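Acetylxylan esterase (PDB 4JJ4) removes acetyl groups from the xylose units of xylan and xylo-oligosaccharides, working as a GDSL-family serine esterase that assembles into a ring-shaped octamer. Local coordinates at residues I3-K8 with P50-R55. The protein carries 1 engineered substitution. Sequence-based numbering, arbitrary orientation.
Sequences IGSGEK and PELGIR
G6 N and R55 N each send a hydrogen bond across the gap, to L52 O (2.9 Å) and E7 O (3.0 Å), and pin the type II turn G4–E7 against the loop that leads into strand 55-58. The first meets the L52 carbonyl almost head-on (C=O...N 166°), and the same oxygen also takes a CA-H...O contact from S5 CA. G6 and G53 both have positive phi, which suits glycine, and E7 N closes the turn on G4 O. I3 and I54 lie roughly perpendicular, with I3 CG2 3.5 Å from I54 CD1. That methyl of I3 stands anti to the backbone N, which brings it to I54 while CG1 leads away from the contact. L52 reaches in with two branches, CD1 beside I3 O and CD2 beside S5 CB.

K8 and R55 run side by side in the same direction. K8 bends at chi3 (-85°), carrying CE over one face of the R55 guanidinium near its rim, 3.8 Å from R55 NE. Their like charges come close, but K8 NZ hydrogen-bonds to Q80 O, and R55 forms salt bridges with E27 and with E105 of a second subunit. An alanine in place of K8 would probably leave the R55 guanidinium less firmly flanked and Q80 O without its lysine partner.

At K8 and R55 the two segments become neighbouring parallel strands, 8-13 and 55-58, of the SGNH-hydrolase sheet. E7 OE1 accepts a hydrogen bond from W84 NE1 of strand 84-88, on the other flank of 8-13, while the 3-10 turn 50-52 follows helix 37-48 and packs against a third subunit.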
loop_
_atom_site.group_PDB
_atom_site.type_symbol
_atom_site.label_atom_id
_atom_site.label_comp_id
_atom_site.label_asym_id
_atom_site.label_seq_id
_atom_site.Cartn_x
_atom_site.Cartn_y
_atom_site.Cartn_z
ATOM N N ILE A 3 6.900 19.362 -39.753
ATOM C CA ILE A 3 7.692 18.267 -39.231
ATOM C C ILE A 3 7.631 17.217 -40.271
ATOM O O ILE A 3 6.595 17.047 -40.896
ATOM C CB ILE A 3 7.186 17.677 -37.873
ATOM C CG1 ILE A 3 7.777 18.452 -36.678
ATOM C CG2 ILE A 3 7.770 16.295 -37.626
ATOM C CD1 ILE A 3 6.995 19.611 -36.161
ATOM N N GLY A 4 8.738 16.485 -40.402
ATOM C CA GLY A 4 8.983 15.672 -41.542
ATOM C C GLY A 4 9.231 14.246 -41.200
ATOM O O GLY A 4 9.486 13.857 -40.032
ATOM N N SER A 5 9.146 13.435 -42.237
ATOM C CA SER A 5 9.276 12.027 -42.066
ATOM C C SER A 5 10.594 11.761 -41.375
ATOM O O SER A 5 11.547 12.503 -41.594
ATOM C CB SER A 5 9.230 11.436 -43.446
ATOM O OG SER A 5 9.263 12.529 -44.333
ATOM N N GLY A 6 10.629 10.728 -40.542
ATOM C CA GLY A 6 11.838 10.341 -39.860
ATOM C C GLY A 6 12.413 11.304 -38.806
ATOM O O GLY A 6 13.378 10.953 -38.185
ATOM N N GLU A 7 11.810 12.464 -38.547
ATOM C CA GLU A 7 12.428 13.416 -37.634
ATOM C C GLU A 7 12.119 13.124 -36.129
ATOM O O GLU A 7 11.103 12.493 -35.767
ATOM C CB GLU A 7 12.068 14.836 -38.090
ATOM C CG GLU A 7 12.615 15.191 -39.484
ATOM C CD GLU A 7 11.998 16.431 -40.059
ATOM O OE1 GLU A 7 11.434 17.178 -39.274
ATOM O OE2 GLU A 7 12.080 16.664 -41.284
ATOM N N LYS A 8 13.041 13.530 -35.249
ATOM C CA LYS A 8 12.843 13.430 -33.796
ATOM C C LYS A 8 12.337 14.779 -33.263
ATOM O O LYS A 8 12.996 15.823 -33.388
ATOM C CB LYS A 8 14.127 13.001 -33.067
ATOM C CG LYS A 8 13.880 12.554 -31.620
ATOM C CD LYS A 8 15.093 12.519 -30.693
ATOM C CE LYS A 8 15.863 11.249 -30.782
ATOM N NZ LYS A 8 16.585 11.058 -29.516
ATOM N N PRO A 50 0.195 8.698 -40.167
ATOM C CA PRO A 50 0.892 7.478 -39.698
ATOM C C PRO A 50 2.223 7.222 -40.378
ATOM O O PRO A 50 3.167 6.772 -39.758
ATOM C CB PRO A 50 -0.101 6.348 -40.015
ATOM C CG PRO A 50 -1.132 6.963 -40.909
ATOM C CD PRO A 50 -1.091 8.423 -40.800
ATOM N N GLU A 51 2.319 7.574 -41.651
ATOM C CA GLU A 51 3.489 7.198 -42.432
ATOM C C GLU A 51 4.704 8.099 -42.150
ATOM O O GLU A 51 5.825 7.783 -42.537
ATOM C CB GLU A 51 3.123 7.226 -43.917
ATOM C CG GLU A 51 3.022 8.629 -44.527
ATOM C CD GLU A 51 1.777 9.441 -44.191
ATOM O OE1 GLU A 51 0.839 9.012 -43.463
ATOM O OE2 GLU A 51 1.735 10.593 -44.650
ATOM N N LEU A 52 4.496 9.216 -41.476
ATOM C CA LEU A 52 5.587 10.110 -41.166
ATOM C C LEU A 52 6.662 9.602 -40.230
ATOM O O LEU A 52 7.766 10.111 -40.224
ATOM C CB LEU A 52 5.055 11.471 -40.731
ATOM C CG LEU A 52 4.581 12.249 -41.979
ATOM C CD1 LEU A 52 4.653 13.731 -41.684
ATOM C CD2 LEU A 52 5.291 11.944 -43.326
ATOM N N GLY A 53 6.405 8.587 -39.467
ATOM C CA GLY A 53 7.497 7.943 -38.795
ATOM C C GLY A 53 8.185 8.818 -37.757
ATOM O O GLY A 53 9.397 8.738 -37.583
ATOM N N ILE A 54 7.386 9.629 -37.068
ATOM C CA ILE A 54 7.874 10.691 -36.255
ATOM C C ILE A 54 8.229 10.134 -34.907
ATOM O O ILE A 54 7.474 9.403 -34.306
ATOM C CB ILE A 54 6.841 11.793 -36.225
ATOM C CG1 ILE A 54 6.821 12.378 -37.633
ATOM C CG2 ILE A 54 7.223 12.875 -35.246
ATOM C CD1 ILE A 54 5.763 13.417 -37.900
ATOM N N ARG A 55 9.450 10.402 -34.482
ATOM C CA ARG A 55 9.885 9.953 -33.199
ATOM C C ARG A 55 9.682 11.071 -32.132
ATOM O O ARG A 55 10.187 12.191 -32.286
ATOM C CB ARG A 55 11.322 9.578 -33.315
ATOM C CG ARG A 55 11.761 8.824 -32.119
ATOM C CD ARG A 55 13.235 8.632 -32.131
ATOM N NE ARG A 55 13.659 8.103 -30.819
ATOM C CZ ARG A 55 14.671 7.272 -30.683
ATOM N NH1 ARG A 55 15.359 6.870 -31.773
ATOM N NH2 ARG A 55 15.004 6.827 -29.480
#